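Local coordinates for protein agmatinase (Deinococcus radiodurans, PDB 1WOH) that probably hydrolyses agmatine to putrescine and urea, as a manganese-dependent member of the arginase (ureohydrolase) family, at residues K72-G77 / T296-F301. Sequence-based numbering, arbitrary orientation.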
loop_
_atom_site.group_PDB
_atom_site.type_symbol
_atom_site.label_atom_id
_atom_site.label_comp_id
_atom_site.label_asym_id
_atom_site.label_seq_id
_atom_site.Cartn_x
_atom_site.Cartn_y
_atom_site.Cartn_z
ATOM N N LYS A 72 -6.468 -18.312 -35.401
ATOM C CA LYS A 72 -5.538 -17.570 -36.243
ATOM C C LYS A 72 -4.400 -17.057 -35.371
ATOM O O LYS A 72 -4.604 -16.763 -34.189
ATOM C CB LYS A 72 -6.257 -16.395 -36.907
ATOM C CG LYS A 72 -7.446 -16.810 -37.762
ATOM C CD LYS A 72 -8.213 -15.610 -38.307
ATOM C CE LYS A 72 -7.374 -14.770 -39.263
ATOM N NZ LYS A 72 -6.263 -14.051 -38.578
ATOM N N THR A 73 -3.210 -16.951 -35.954
ATOM C CA THR A 73 -2.042 -16.479 -35.222
ATOM C C THR A 73 -1.526 -15.142 -35.737
ATOM O O THR A 73 -1.481 -14.902 -36.944
ATOM C CB THR A 73 -0.903 -17.509 -35.294
ATOM O OG1 THR A 73 -1.349 -18.741 -34.714
ATOM C CG2 THR A 73 0.331 -17.011 -34.535
ATOM N N ARG A 74 -1.139 -14.268 -34.812
ATOM C CA ARG A 74 -0.614 -12.959 -35.182
ATOM C C ARG A 74 0.808 -12.814 -34.660
ATOM O O ARG A 74 1.161 -13.393 -33.635
ATOM C CB ARG A 74 -1.518 -11.847 -34.640
ATOM C CG ARG A 74 -2.827 -11.708 -35.419
ATOM C CD ARG A 74 -3.641 -10.513 -34.971
ATOM N NE ARG A 74 -4.097 -10.648 -33.594
ATOM C CZ ARG A 74 -4.834 -9.740 -32.960
ATOM N NH1 ARG A 74 -5.200 -8.627 -33.584
ATOM N NH2 ARG A 74 -5.205 -9.948 -31.703
ATOM N N LEU A 75 1.615 -12.046 -35.384
ATOM C CA LEU A 75 3.020 -11.822 -35.062
ATOM C C LEU A 75 3.870 -13.075 -35.242
ATOM O O LEU A 75 4.951 -13.199 -34.667
ATOM C CB LEU A 75 3.183 -11.274 -33.639
ATOM C CG LEU A 75 2.645 -9.853 -33.447
ATOM C CD1 LEU A 75 2.904 -9.405 -32.012
ATOM C CD2 LEU A 75 3.317 -8.896 -34.429
ATOM N N GLN A 76 3.386 -14.010 -36.052
ATOM C CA GLN A 76 4.143 -15.229 -36.297
ATOM C C GLN A 76 5.386 -14.878 -37.114
ATOM O O GLN A 76 5.288 -14.273 -38.182
ATOM C CB GLN A 76 3.290 -16.246 -37.060
ATOM C CG GLN A 76 4.054 -17.492 -37.478
ATOM C CD GLN A 76 4.565 -18.297 -36.295
ATOM O OE1 GLN A 76 5.438 -19.152 -36.445
ATOM N NE2 GLN A 76 4.015 -18.035 -35.115
ATOM N N GLY A 77 6.555 -15.244 -36.601
ATOM C CA GLY A 77 7.788 -14.953 -37.311
ATOM C C GLY A 77 8.281 -13.524 -37.174
ATOM O O GLY A 77 9.303 -13.157 -37.753
ATOM N N THR A 296 -1.343 -3.722 -30.207
ATOM C CA THR A 296 -1.191 -2.739 -31.270
ATOM C C THR A 296 -0.232 -3.276 -32.329
ATOM O O THR A 296 -0.484 -3.144 -33.528
ATOM C CB THR A 296 -0.675 -1.391 -30.726
ATOM O OG1 THR A 296 -1.657 -0.838 -29.838
ATOM C CG2 THR A 296 -0.437 -0.409 -31.869
ATOM N N LEU A 297 0.861 -3.889 -31.893
ATOM C CA LEU A 297 1.820 -4.453 -32.837
ATOM C C LEU A 297 1.176 -5.571 -33.665
ATOM O O LEU A 297 1.511 -5.750 -34.838
ATOM C CB LEU A 297 3.049 -4.978 -32.096
ATOM C CG LEU A 297 3.926 -3.897 -31.453
ATOM C CD1 LEU A 297 4.981 -4.542 -30.568
ATOM C CD2 LEU A 297 4.580 -3.051 -32.536
ATOM N N CYS A 298 0.260 -6.322 -33.061
ATOM C CA CYS A 298 -0.421 -7.389 -33.797
ATOM C C CYS A 298 -1.154 -6.744 -34.957
ATOM O O CYS A 298 -1.092 -7.220 -36.091
ATOM C CB CYS A 298 -1.452 -8.104 -32.925
ATOM S SG CYS A 298 -0.798 -9.284 -31.761
ATOM N N GLU A 299 -1.861 -5.659 -34.653
ATOM C CA GLU A 299 -2.617 -4.931 -35.657
ATOM C C GLU A 299 -1.676 -4.350 -36.702
ATOM O O GLU A 299 -1.935 -4.451 -37.898
ATOM C CB GLU A 299 -3.424 -3.804 -35.003
ATOM C CG GLU A 299 -4.515 -4.259 -34.030
ATOM C CD GLU A 299 -5.623 -5.053 -34.703
ATOM O OE1 GLU A 299 -5.800 -4.908 -35.930
ATOM O OE2 GLU A 299 -6.330 -5.813 -34.002
ATOM N N VAL A 300 -0.579 -3.742 -36.255
ATOM C CA VAL A 300 0.372 -3.153 -37.195
ATOM C C VAL A 300 0.879 -4.183 -38.209
ATOM O O VAL A 300 0.763 -3.982 -39.417
ATOM C CB VAL A 300 1.584 -2.534 -36.456
ATOM C CG1 VAL A 300 2.688 -2.185 -37.448
ATOM C CG2 VAL A 300 1.147 -1.277 -35.714
ATOM N N PHE A 301 1.416 -5.297 -37.725
ATOM C CA PHE A 301 1.948 -6.294 -38.640
ATOM C C PHE A 301 0.912 -7.094 -39.423
ATOM O O PHE A 301 1.270 -7.885 -40.291
ATOM C CB PHE A 301 2.917 -7.221 -37.908
ATOM C CG PHE A 301 4.245 -6.584 -37.628
ATOM C CD1 PHE A 301 4.411 -5.739 -36.539
ATOM C CD2 PHE A 301 5.315 -6.767 -38.501
ATOM C CE1 PHE A 301 5.619 -5.082 -36.320
ATOM C CE2 PHE A 301 6.530 -6.116 -38.294
ATOM C CZ PHE A 301 6.683 -5.268 -37.200
HETATM O O HOH W 1 0.097 -9.818 -37.001
#
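With CG set beside its backbone N (chi1 -74°) and the chain bent at chi3 (-65°), Arg74 lays its guanidinium over Cys298 and brings NH1 to Glu299. Cys298 CB lies under one face, offset toward the rim and 3.7 Å from Arg74 NE. Glu299, itself bent at chi2, presents OE2 at the guanidinium edge; the salt bridge from Arg74 NH1 to Glu299 OE2 spans 3.1 Å, but the guanidinium and carboxylate planes stand 82° apart and the hydrogen bond is weak. This face of helix 284-302, the last of the alpha/beta arginase fold, thus receives the short two-stranded hairpin formed by 66-67 and 73-74, away from the manganese site. Leu75 straddles the helix surface: CD1 meets Cys298 SG at 3.7 Å, while CD2 lies 3.9 Å from Phe301 CB and also touches Leu297 O. Phe66 of the partner strand packs against both Leu75 and Cys298. Replacing Arg74 with an alanine is likely to leave Glu299 without this cationic mate and Cys298 CB without its flat cover, and to reduce the packing on Leu184 of a second subunit. Between the backbones, one water accepts from Leu75 N (3.1 Å) and donates to Cys298 O.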